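Long-range contacts in putative NAD(P)H:FMN oxidoreductase (Porphyromonas gingivalis W83, PDB 3GE5), which binds flavin mononucleotide and probably works as an oxidoreductase of the nitroreductase family: residues A[33-38]-A[182-187]; A[102-107]-A[126-131]; A[144-149]-A[165-170]. All blocks are in the same frame, centred on the assembly; numbering follows the deposited sequence.

Contact 1: residues A[33-38]-A[182-187]; sequences FFRTRR and EAFNRK. With FMN (flavin mononucleotide), chain C; SO4 (sulfate ion), chain F.
The guanidinium of R35 lies flat on the phenyl ring of F184 while its edge holds a sulfate ion. This happens beside the FMN phosphate site of a nitroreductase-family fold, where the turn after helix 29-34 meets the loop before helix 189-192. The two planes are only 10° apart, with R35 CZ 3.8 Å from the centroid of the F184 ring: a cation-pi stack. R35 curls over the ring because its chain bends at chi2 and chi3. F184 meets it with CG anti to the backbone N (chi1 180°). R35 NH2 binds sulfate O3 at 3.0 Å and R35 NH1 binds sulfate O4 at 3.1 Å. The sulfate probably came from the crystallisation liquor.

R38 makes the second link. Its NH1 and NH2 both donate hydrogen bonds to the backbone O of E182, which lies in the guanidinium plane. The bond from R38 NH2 to E182 O is the shorter, at 2.9 Å. The carboxylate of E182 adds a long salt bridge to the same nitrogen, with its plane turned well away from that of the guanidinium. R38 is thus held from the E182 side, while its NE donates to FMN O3P at 2.8 Å. E182 therefore acts as a second shell that positions a phosphate-binding arginine.

R37 and R186 complete the grip from the two segments. R37 uses NH1 and NH2 on O1P, and NH2 also reaches O2P. R186 NE is hydrogen-bonded to A63 O of the second subunit. The positive charges of the three arginines are probably offset in part by the phosphate they share, and that of R38 also by E182. R186 NH2 reaches FMN O2P at 3.0 Å in a nearly straight bond, 172° at the hydrogen.

Contact 2: residues A[102-107]-A[126-131]; sequences IITLGD and IAMTYM
The hydroxyl of T104 meets two selenomethionines, M128 and M131, where helix 120-137 packs on the antiparallel sheet of the nitroreductase fold. T104 OG1 lies 3.2 Å from SE of M128 and 3.3 Å from CE of M131. Next to the selenium, CG of M128 also comes within 3.6 Å of OG1 of T104. The T104 side chain and the two selenomethionine chains lie alongside, running opposite ways. No hydrogen bond crosses this contact, and T104 OG1 is buried with no polar partner in the model. I102, two residues earlier on the same strand, adds an apolar touch. Its CG2 is 4.1 Å from CE of M131.

The torsions explain how the helix reaches the strand. M128 bends at chi2 (-79°), which sets its SE against T104. M131 runs straighter and turns at chi3 (-68°), which brings its methyl against OG1 of T104, with CG2 of I102 farther off. Segments 102-107 and 126-131 run nearly antiparallel (158°), axes 9.9 Å apart at closest approach. I102 and T104 point to the helix, and I103 between them points away from it.

Further out, F74 of strand 72-77 touches both T104 and M131. I56 of helix 50-62 touches both I102 and M131. W144 packs on M128. The helix runs from the sheet to the dimer interface: I126 belongs to an FMN pocket and packs on W144 of the second subunit, and Y130 stacks on F34 of that subunit. Within the helix, OG1 of T129 is hydrogen-bonded to the backbone O of S125.

Contact 3: residues A[144-149]-A[165-170]; sequences WVCAFD and PVSILA. With FMN (flavin mononucleotide), chain C.
W144 sets its CG anti to the backbone N (chi1 -171°), which swings the indole against the dimethylbenzene end of the flavin and carries NE1 to OG of S167. F148 takes the crowded position for CG (chi1 66°), which lays its ring over I168. Between them runs the antiparallel pairing of strands 141-145 and 163-172, the former at the edge of the chain's own sheet in this nitroreductase fold.

V145 and I168 form a hydrogen-bonded pair. V145 N gives to I168 O at 2.8 Å, and I168 N gives to V145 O at the same length. W144 and L169 are the neighbouring non-hydrogen-bonded pair, with side chains on the other face. The indole bond from W144 NE1 to S167 OG is weak, 3.0 Å long with 140° at the hydrogen. The dimethylbenzene end of FMN lies over one face of the W144 ring, with C7M towards the rim.

F148 lies past the end of strand 141-145. CD1 of I168 sits 3.7 Å from the centroid of the F148 ring, almost on its normal, in a CH-pi contact. P165 CB meets the ring at its edge. The turn that follows W144 and V145 offers backbone N-H groups to the flavin. C146 N hydrogen-bonds to FMN O4 and more weakly to N5, and A147 N donates to FMN O4 at 3.0 Å.

How the contacts relate
From the N terminus, residues 33-38 come first and find their partner, 182-187, only near the C terminus. Contact 1 thus closes a loop that contains both other contacts. Within it, contact 2 joins strand 100-107 to helix 120-137. It is complete by residue 131, ahead of contact 3, which starts at 144. Contact 3 then pairs strand 141-145 with strand 163-172. Contacts 2 and 3 touch: strands 100-107 and 163-172 are neighbours in one sheet, and M128 packs on W144. Contact 1 lies apart, its centre about 20 Å from that of contact 3, yet the two hold opposite ends of FMN, phosphate and flavin ring. All three reach the second subunit.

Contact 1: residues A[33-38]-A[182-187]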
loop_
_atom_site.group_PDB
_atom_site.type_symbol
_atom_site.label_atom_id
_atom_site.label_comp_id
_atom_site.label_asym_id
_atom_site.label_seq_id
_atom_site.Cartn_x
_atom_site.Cartn_y
_atom_site.Cartn_z
ATOM N N PHE A 33 13.457 -7.913 5.111
ATOM C CA PHE A 33 13.083 -6.686 4.413
ATOM C C PHE A 33 11.993 -5.916 5.157
ATOM O O PHE A 33 12.240 -4.801 5.620
ATOM C CB PHE A 33 12.706 -7.002 2.977
ATOM C CG PHE A 33 12.492 -5.761 2.149
ATOM C CD1 PHE A 33 13.545 -4.923 1.838
ATOM C CD2 PHE A 33 11.213 -5.399 1.784
ATOM C CE1 PHE A 33 13.292 -3.741 1.108
ATOM C CE2 PHE A 33 10.985 -4.245 1.064
ATOM C CZ PHE A 33 12.022 -3.439 0.724
ATOM N N PHE A 34 10.789 -6.470 5.292
ATOM C CA PHE A 34 9.754 -5.738 6.023
ATOM C C PHE A 34 10.148 -5.395 7.476
ATOM O O PHE A 34 10.054 -4.238 7.913
ATOM C CB PHE A 34 8.429 -6.539 6.076
ATOM C CG PHE A 34 7.695 -6.668 4.756
ATOM C CD1 PHE A 34 7.687 -5.630 3.799
ATOM C CD2 PHE A 34 6.910 -7.793 4.526
ATOM C CE1 PHE A 34 6.926 -5.738 2.616
ATOM C CE2 PHE A 34 6.160 -7.919 3.354
ATOM C CZ PHE A 34 6.209 -6.925 2.387
ATOM N N ARG A 35 10.606 -6.398 8.218
ATOM C CA ARG A 35 10.907 -6.187 9.643
ATOM C C ARG A 35 12.102 -5.318 9.945
ATOM O O ARG A 35 12.196 -4.806 11.070
ATOM C CB ARG A 35 10.990 -7.505 10.401
ATOM C CG ARG A 35 9.653 -8.203 10.465
ATOM C CD ARG A 35 8.622 -7.455 11.312
ATOM N NE ARG A 35 9.128 -7.085 12.618
ATOM C CZ ARG A 35 9.045 -7.838 13.716
ATOM N NH1 ARG A 35 8.478 -9.034 13.677
ATOM N NH2 ARG A 35 9.601 -7.408 14.848
ATOM N N THR A 36 13.000 -5.130 8.983
ATOM C CA THR A 36 14.159 -4.271 9.193
ATOM C C THR A 36 13.815 -2.783 8.986
ATOM O O THR A 36 14.649 -1.928 9.253
ATOM C CB THR A 36 15.337 -4.644 8.287
ATOM O OG1 THR A 36 14.900 -4.628 6.933
ATOM C CG2 THR A 36 15.913 -6.038 8.653
ATOM N N ARG A 37 12.600 -2.488 8.482
ATOM C CA ARG A 37 12.126 -1.110 8.286
ATOM C C ARG A 37 11.359 -0.622 9.514
ATOM O O ARG A 37 10.319 -1.186 9.872
ATOM C CB ARG A 37 11.183 -1.023 7.074
ATOM C CG ARG A 37 10.774 0.411 6.748
ATOM C CD ARG A 37 9.357 0.552 6.152
ATOM N NE ARG A 37 8.361 -0.047 7.025
ATOM C CZ ARG A 37 7.845 0.527 8.109
ATOM N NH1 ARG A 37 8.145 1.788 8.450
ATOM N NH2 ARG A 37 7.042 -0.175 8.871
ATOM N N ARG A 38 11.882 0.433 10.134
ATOM C CA ARG A 38 11.152 1.185 11.136
ATOM C C ARG A 38 11.046 2.621 10.616
ATOM O O ARG A 38 11.917 3.091 9.866
ATOM C CB ARG A 38 11.896 1.172 12.472
ATOM C CG ARG A 38 12.033 -0.196 13.179
ATOM C CD ARG A 38 10.687 -0.878 13.430
ATOM N NE ARG A 38 9.792 -0.008 14.200
ATOM C CZ ARG A 38 9.867 0.230 15.519
ATOM N NH1 ARG A 38 10.739 -0.380 16.304
ATOM N NH2 ARG A 38 9.012 1.092 16.053
ATOM N N GLU A 182 9.764 3.909 19.417
ATOM C CA GLU A 182 9.321 2.976 20.449
ATOM C C GLU A 182 9.592 1.538 20.008
ATOM O O GLU A 182 9.885 1.299 18.833
ATOM C CB GLU A 182 7.824 3.195 20.737
ATOM C CG GLU A 182 6.882 2.920 19.580
ATOM C CD GLU A 182 6.940 3.947 18.471
ATOM O OE1 GLU A 182 6.703 5.148 18.753
ATOM O OE2 GLU A 182 7.229 3.532 17.321
ATOM N N ALA A 183 9.468 0.593 20.936
ATOM C CA ALA A 183 9.625 -0.802 20.612
ATOM C C ALA A 183 8.524 -1.190 19.599
ATOM O O ALA A 183 7.374 -0.750 19.700
ATOM C CB ALA A 183 9.519 -1.669 21.861
ATOM N N PHE A 184 8.886 -2.035 18.652
ATOM C CA PHE A 184 7.942 -2.593 17.698
ATOM C C PHE A 184 6.775 -3.255 18.412
ATOM O O PHE A 184 6.954 -4.015 19.334
ATOM C CB PHE A 184 8.638 -3.605 16.784
ATOM C CG PHE A 184 7.720 -4.240 15.760
ATOM C CD1 PHE A 184 7.524 -3.642 14.546
ATOM C CD2 PHE A 184 7.103 -5.469 16.013
ATOM C CE1 PHE A 184 6.675 -4.222 13.605
ATOM C CE2 PHE A 184 6.267 -6.066 15.050
ATOM C CZ PHE A 184 6.081 -5.457 13.865
ATOM N N ASN A 185 5.561 -2.925 17.999
ATOM C CA ASN A 185 4.393 -3.593 18.571
ATOM C C ASN A 185 3.259 -3.655 17.557
ATOM O O ASN A 185 3.004 -2.705 16.810
ATOM C CB ASN A 185 3.926 -2.937 19.855
ATOM C CG ASN A 185 3.490 -1.559 19.650
ATOM O OD1 ASN A 185 4.315 -0.650 19.480
ATOM N ND2 ASN A 185 2.183 -1.359 19.629
ATOM N N ARG A 186 2.621 -4.813 17.545
ATOM C CA ARG A 186 1.473 -5.075 16.699
ATOM C C ARG A 186 0.569 -6.006 17.474
ATOM O O ARG A 186 1.003 -6.748 18.377
ATOM C CB ARG A 186 1.882 -5.767 15.389
ATOM C CG ARG A 186 2.737 -4.933 14.420
ATOM C CD ARG A 186 1.920 -3.783 13.820
ATOM N NE ARG A 186 2.671 -3.132 12.759
ATOM C CZ ARG A 186 3.698 -2.299 12.960
ATOM N NH1 ARG A 186 4.047 -1.899 14.177
ATOM N NH2 ARG A 186 4.334 -1.816 11.913
ATOM N N LYS A 187 -0.702 -5.976 17.104
ATOM C CA LYS A 187 -1.662 -6.957 17.578
ATOM C C LYS A 187 -1.216 -8.361 17.198
ATOM O O LYS A 187 -0.465 -8.537 16.230
ATOM C CB LYS A 187 -3.030 -6.671 16.961
ATOM C CG LYS A 187 -3.627 -5.333 17.378
ATOM C CD LYS A 187 -4.842 -4.948 16.537
ATOM C CE LYS A 187 -5.434 -3.625 17.007
ATOM N NZ LYS A 187 -6.494 -3.286 16.025
HETATM N N1 FMN C . 4.235 9.221 11.831
HETATM C C2 FMN C . 4.346 10.546 12.138
HETATM O O2 FMN C . 5.220 10.931 12.924
HETATM N N3 FMN C . 3.485 11.489 11.593
HETATM C C4 FMN C . 2.464 11.135 10.720
HETATM O O4 FMN C . 1.667 12.005 10.250
HETATM C C4A FMN C . 2.350 9.783 10.405
HETATM N N5 FMN C . 1.320 9.397 9.569
HETATM C C5A FMN C . 1.261 8.104 9.137
HETATM C C6 FMN C . 0.276 7.773 8.203
HETATM C C7 FMN C . 0.225 6.469 7.723
HETATM C C7M FMN C . -0.827 6.056 6.737
HETATM C C8 FMN C . 1.156 5.524 8.152
HETATM C C8M FMN C . 1.128 4.124 7.629
HETATM C C9 FMN C . 2.094 5.851 9.100
HETATM C C9A FMN C . 2.184 7.141 9.600
HETATM N N10 FMN C . 3.151 7.506 10.568
HETATM C C10 FMN C . 3.238 8.824 10.942
HETATM C "C1'" FMN C . 4.238 6.546 10.975
HETATM C "C2'" FMN C . 3.635 5.577 11.988
HETATM O "O2'" FMN C . 3.651 6.183 13.273
HETATM C "C3'" FMN C . 4.367 4.230 12.008
HETATM O "O3'" FMN C . 4.366 3.669 10.691
HETATM C "C4'" FMN C . 3.796 3.237 13.036
HETATM O "O4'" FMN C . 3.926 3.700 14.381
HETATM C "C5'" FMN C . 4.464 1.859 12.957
HETATM O "O5'" FMN C . 5.842 2.003 13.227
HETATM P P FMN C . 6.913 1.437 12.228
HETATM O O1P FMN C . 6.685 2.205 10.936
HETATM O O2P FMN C . 6.706 -0.053 12.035
HETATM O O3P FMN C . 8.253 1.850 12.798
HETATM S S SO4 F . 9.253 -10.166 17.303
HETATM O O1 SO4 F . 8.761 -10.860 18.493
HETATM O O2 SO4 F . 10.692 -10.301 17.048
HETATM O O3 SO4 F . 9.011 -8.739 17.417
HETATM O O4 SO4 F . 8.456 -10.735 16.225
#

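Contact 2: residues A[102-107]-A[126-131]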
loop_
_atom_site.group_PDB
_atom_site.type_symbol
_atom_site.label_atom_id
_atom_site.label_comp_id
_atom_site.label_asym_id
_atom_site.label_seq_id
_atom_site.Cartn_x
_atom_site.Cartn_y
_atom_site.Cartn_z
ATOM N N ILE A 102 8.145 13.689 -0.689
ATOM C CA ILE A 102 7.372 13.340 -1.876
ATOM C C ILE A 102 5.878 13.440 -1.515
ATOM O O ILE A 102 5.358 12.604 -0.726
ATOM C CB ILE A 102 7.693 11.931 -2.438
ATOM C CG1 ILE A 102 9.194 11.782 -2.733
ATOM C CG2 ILE A 102 6.843 11.666 -3.695
ATOM C CD1 ILE A 102 9.637 10.278 -3.057
ATOM N N ILE A 103 5.247 14.489 -2.045
ATOM C CA ILE A 103 3.808 14.741 -1.780
ATOM C C ILE A 103 3.032 13.951 -2.806
ATOM O O ILE A 103 3.118 14.244 -4.012
ATOM C CB ILE A 103 3.432 16.231 -1.886
ATOM C CG1 ILE A 103 4.411 17.098 -1.082
ATOM C CG2 ILE A 103 1.945 16.435 -1.459
ATOM C CD1 ILE A 103 4.201 18.588 -1.119
ATOM N N THR A 104 2.271 12.955 -2.361
ATOM C CA THR A 104 1.487 12.146 -3.278
ATOM C C THR A 104 0.078 12.715 -3.383
ATOM O O THR A 104 -0.680 12.729 -2.412
ATOM C CB THR A 104 1.463 10.678 -2.861
ATOM O OG1 THR A 104 2.819 10.222 -2.792
ATOM C CG2 THR A 104 0.671 9.793 -3.843
ATOM N N LEU A 105 -0.227 13.171 -4.596
ATOM C CA LEU A 105 -1.473 13.768 -4.928
ATOM C C LEU A 105 -2.375 12.713 -5.541
ATOM O O LEU A 105 -1.922 11.911 -6.382
ATOM C CB LEU A 105 -1.276 14.872 -5.970
ATOM C CG LEU A 105 -0.201 15.920 -5.673
ATOM C CD1 LEU A 105 -0.176 16.996 -6.737
ATOM C CD2 LEU A 105 -0.451 16.526 -4.243
ATOM N N GLY A 106 -3.640 12.713 -5.138
ATOM C CA GLY A 106 -4.621 11.804 -5.723
ATOM C C GLY A 106 -5.585 12.602 -6.580
ATOM O O GLY A 106 -6.065 13.670 -6.159
ATOM N N ASP A 107 -5.846 12.110 -7.788
ATOM C CA ASP A 107 -6.675 12.829 -8.760
ATOM C C ASP A 107 -8.091 12.217 -8.777
ATOM O O ASP A 107 -8.296 11.145 -9.354
ATOM C CB ASP A 107 -6.012 12.797 -10.125
ATOM C CG ASP A 107 -6.680 13.698 -11.127
ATOM O OD1 ASP A 107 -7.910 13.926 -11.031
ATOM O OD2 ASP A 107 -5.969 14.149 -12.028
ATOM N N ILE A 126 -1.010 2.543 -2.373
ATOM C CA ILE A 126 -0.167 1.485 -2.984
ATOM C C ILE A 126 1.132 2.140 -3.493
ATOM O O ILE A 126 2.244 1.631 -3.242
ATOM C CB ILE A 126 -0.911 0.750 -4.146
ATOM C CG1 ILE A 126 -2.250 0.132 -3.669
ATOM C CG2 ILE A 126 -0.042 -0.323 -4.709
ATOM C CD1 ILE A 126 -3.185 -0.389 -4.813
ATOM N N ALA A 127 1.000 3.267 -4.192
ATOM C CA ALA A 127 2.188 3.960 -4.711
ATOM C C ALA A 127 3.121 4.386 -3.529
ATOM O O ALA A 127 4.354 4.201 -3.586
ATOM C CB ALA A 127 1.828 5.190 -5.555
HETATM N N MSE A 128 2.518 4.957 -2.479
HETATM C CA MSE A 128 3.281 5.364 -1.287
HETATM C C MSE A 128 4.002 4.144 -0.677
HETATM O O MSE A 128 5.170 4.245 -0.270
HETATM C CB MSE A 128 2.362 6.005 -0.244
HETATM C CG MSE A 128 2.045 7.459 -0.548
HETATM SE SE MSE A 128 3.516 8.662 -0.042
HETATM C CE MSE A 128 3.639 8.221 1.858
ATOM N N THR A 129 3.315 3.014 -0.599
ATOM C CA THR A 129 3.907 1.798 -0.008
ATOM C C THR A 129 5.118 1.349 -0.862
ATOM O O THR A 129 6.189 1.042 -0.344
ATOM C CB THR A 129 2.875 0.652 0.151
ATOM O OG1 THR A 129 1.808 1.070 1.016
ATOM C CG2 THR A 129 3.571 -0.658 0.726
ATOM N N TYR A 130 4.931 1.323 -2.183
ATOM C CA TYR A 130 6.030 0.972 -3.092
ATOM C C TYR A 130 7.207 1.915 -2.869
ATOM O O TYR A 130 8.376 1.493 -2.859
ATOM C CB TYR A 130 5.559 1.042 -4.552
ATOM C CG TYR A 130 5.008 -0.269 -5.078
ATOM C CD1 TYR A 130 4.054 -0.977 -4.375
ATOM C CD2 TYR A 130 5.437 -0.789 -6.303
ATOM C CE1 TYR A 130 3.595 -2.208 -4.841
ATOM C CE2 TYR A 130 4.953 -1.993 -6.793
ATOM C CZ TYR A 130 4.052 -2.699 -6.056
ATOM O OH TYR A 130 3.584 -3.895 -6.520
HETATM N N MSE A 131 6.922 3.196 -2.735
HETATM C CA MSE A 131 7.999 4.204 -2.611
HETATM C C MSE A 131 8.726 4.066 -1.254
HETATM O O MSE A 131 9.975 4.163 -1.157
HETATM C CB MSE A 131 7.497 5.640 -2.856
HETATM C CG MSE A 131 7.098 5.889 -4.303
HETATM SE SE MSE A 131 6.725 7.712 -4.734
HETATM C CE MSE A 131 5.100 7.967 -3.692
#

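Contact 3: residues A[144-149]-A[165-170]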
loop_
_atom_site.group_PDB
_atom_site.type_symbol
_atom_site.label_atom_id
_atom_site.label_comp_id
_atom_site.label_asym_id
_atom_site.label_seq_id
_atom_site.Cartn_x
_atom_site.Cartn_y
_atom_site.Cartn_z
ATOM N N TRP A 144 6.041 7.856 6.594
ATOM C CA TRP A 144 4.786 8.198 5.925
ATOM C C TRP A 144 4.059 9.206 6.765
ATOM O O TRP A 144 3.873 8.977 7.967
ATOM C CB TRP A 144 3.960 6.939 5.822
ATOM C CG TRP A 144 2.714 6.968 4.984
ATOM C CD1 TRP A 144 1.721 7.932 4.954
ATOM C CD2 TRP A 144 2.291 5.924 4.124
ATOM N NE1 TRP A 144 0.721 7.540 4.079
ATOM C CE2 TRP A 144 1.039 6.311 3.566
ATOM C CE3 TRP A 144 2.847 4.697 3.745
ATOM C CZ2 TRP A 144 0.365 5.525 2.635
ATOM C CZ3 TRP A 144 2.137 3.893 2.815
ATOM C CH2 TRP A 144 0.917 4.338 2.279
ATOM N N VAL A 145 3.650 10.316 6.159
ATOM C CA VAL A 145 2.991 11.450 6.876
ATOM C C VAL A 145 1.585 11.745 6.310
ATOM O O VAL A 145 1.411 12.016 5.118
ATOM C CB VAL A 145 3.836 12.758 6.823
ATOM C CG1 VAL A 145 3.125 13.862 7.573
ATOM C CG2 VAL A 145 5.267 12.479 7.395
ATOM N N CYS A 146 0.584 11.674 7.192
ATOM C CA CYS A 146 -0.793 12.124 6.886
ATOM C C CYS A 146 -1.262 13.232 7.812
ATOM O O CYS A 146 -2.271 13.889 7.516
ATOM C CB CYS A 146 -1.735 10.953 6.971
ATOM S SG CYS A 146 -1.541 9.785 5.587
ATOM N N ALA A 147 -0.514 13.508 8.903
ATOM C CA ALA A 147 -0.898 14.595 9.814
ATOM C C ALA A 147 -0.341 15.928 9.291
ATOM O O ALA A 147 0.689 16.390 9.741
ATOM C CB ALA A 147 -0.426 14.318 11.269
ATOM N N PHE A 148 -1.068 16.536 8.351
ATOM C CA PHE A 148 -0.718 17.829 7.792
ATOM C C PHE A 148 -1.960 18.529 7.285
ATOM O O PHE A 148 -2.971 17.900 7.072
ATOM C CB PHE A 148 0.346 17.740 6.691
ATOM C CG PHE A 148 -0.082 17.025 5.432
ATOM C CD1 PHE A 148 0.041 15.653 5.312
ATOM C CD2 PHE A 148 -0.529 17.759 4.314
ATOM C CE1 PHE A 148 -0.394 14.984 4.173
ATOM C CE2 PHE A 148 -0.906 17.106 3.170
ATOM C CZ PHE A 148 -0.842 15.709 3.099
ATOM N N ASP A 149 -1.858 19.847 7.139
ATOM C CA ASP A 149 -2.982 20.699 6.739
ATOM C C ASP A 149 -3.089 20.585 5.203
ATOM O O ASP A 149 -2.338 21.204 4.451
ATOM C CB ASP A 149 -2.729 22.138 7.196
ATOM C CG ASP A 149 -3.868 23.077 6.869
ATOM O OD1 ASP A 149 -4.657 22.757 5.934
ATOM O OD2 ASP A 149 -3.950 24.153 7.538
ATOM N N PRO A 165 -3.758 16.390 -1.846
ATOM C CA PRO A 165 -2.520 15.801 -1.281
ATOM C C PRO A 165 -2.904 14.802 -0.179
ATOM O O PRO A 165 -3.448 15.215 0.853
ATOM C CB PRO A 165 -1.795 17.015 -0.715
ATOM C CG PRO A 165 -2.880 18.018 -0.403
ATOM C CD PRO A 165 -3.973 17.790 -1.406
ATOM N N VAL A 166 -2.722 13.505 -0.418
ATOM C CA VAL A 166 -3.230 12.464 0.508
ATOM C C VAL A 166 -2.215 12.113 1.610
ATOM O O VAL A 166 -2.539 12.010 2.792
ATOM C CB VAL A 166 -3.624 11.184 -0.273
ATOM C CG1 VAL A 166 -4.167 10.104 0.666
ATOM C CG2 VAL A 166 -4.647 11.517 -1.409
ATOM N N SER A 167 -0.967 11.958 1.181
ATOM C CA SER A 167 0.138 11.469 2.008
ATOM C C SER A 167 1.429 12.123 1.542
ATOM O O SER A 167 1.554 12.485 0.354
ATOM C CB SER A 167 0.279 9.972 1.868
ATOM O OG SER A 167 -0.877 9.283 2.300
ATOM N N ILE A 168 2.387 12.237 2.464
ATOM C CA ILE A 168 3.743 12.721 2.144
ATOM C C ILE A 168 4.781 11.728 2.629
ATOM O O ILE A 168 4.722 11.286 3.786
ATOM C CB ILE A 168 4.017 14.072 2.827
ATOM C CG1 ILE A 168 2.996 15.147 2.405
ATOM C CG2 ILE A 168 5.475 14.542 2.563
ATOM C CD1 ILE A 168 3.063 16.462 3.180
ATOM N N LEU A 169 5.709 11.341 1.774
ATOM C CA LEU A 169 6.810 10.476 2.205
ATOM C C LEU A 169 7.952 11.398 2.543
ATOM O O LEU A 169 8.469 12.073 1.680
ATOM C CB LEU A 169 7.227 9.474 1.117
ATOM C CG LEU A 169 8.216 8.379 1.583
ATOM C CD1 LEU A 169 7.549 7.512 2.675
ATOM C CD2 LEU A 169 8.732 7.506 0.396
ATOM N N ALA A 170 8.304 11.446 3.834
ATOM C CA ALA A 170 9.448 12.227 4.318
ATOM C C ALA A 170 10.661 11.288 4.411
ATOM O O ALA A 170 10.572 10.252 5.050
ATOM C CB ALA A 170 9.165 12.845 5.670
HETATM N N1 FMN C . 4.235 9.221 11.831
HETATM C C2 FMN C . 4.346 10.546 12.138
HETATM O O2 FMN C . 5.220 10.931 12.924
HETATM N N3 FMN C . 3.485 11.489 11.593
HETATM C C4 FMN C . 2.464 11.135 10.720
HETATM O O4 FMN C . 1.667 12.005 10.250
HETATM C C4A FMN C . 2.350 9.783 10.405
HETATM N N5 FMN C . 1.320 9.397 9.569
HETATM C C5A FMN C . 1.261 8.104 9.137
HETATM C C6 FMN C . 0.276 7.773 8.203
HETATM C C7 FMN C . 0.225 6.469 7.723
HETATM C C7M FMN C . -0.827 6.056 6.737
HETATM C C8 FMN C . 1.156 5.524 8.152
HETATM C C8M FMN C . 1.128 4.124 7.629
HETATM C C9 FMN C . 2.094 5.851 9.100
HETATM C C9A FMN C . 2.184 7.141 9.600
HETATM N N10 FMN C . 3.151 7.506 10.568
HETATM C C10 FMN C . 3.238 8.824 10.942
HETATM C "C1'" FMN C . 4.238 6.546 10.975
HETATM C "C2'" FMN C . 3.635 5.577 11.988
HETATM O "O2'" FMN C . 3.651 6.183 13.273
HETATM C "C3'" FMN C . 4.367 4.230 12.008
HETATM O "O3'" FMN C . 4.366 3.669 10.691
HETATM C "C4'" FMN C . 3.796 3.237 13.036
HETATM O "O4'" FMN C . 3.926 3.700 14.381
HETATM C "C5'" FMN C . 4.464 1.859 12.957
HETATM O "O5'" FMN C . 5.842 2.003 13.227
HETATM P P FMN C . 6.913 1.437 12.228
HETATM O O1P FMN C . 6.685 2.205 10.936
HETATM O O2P FMN C . 6.706 -0.053 12.035
HETATM O O3P FMN C . 8.253 1.850 12.798
#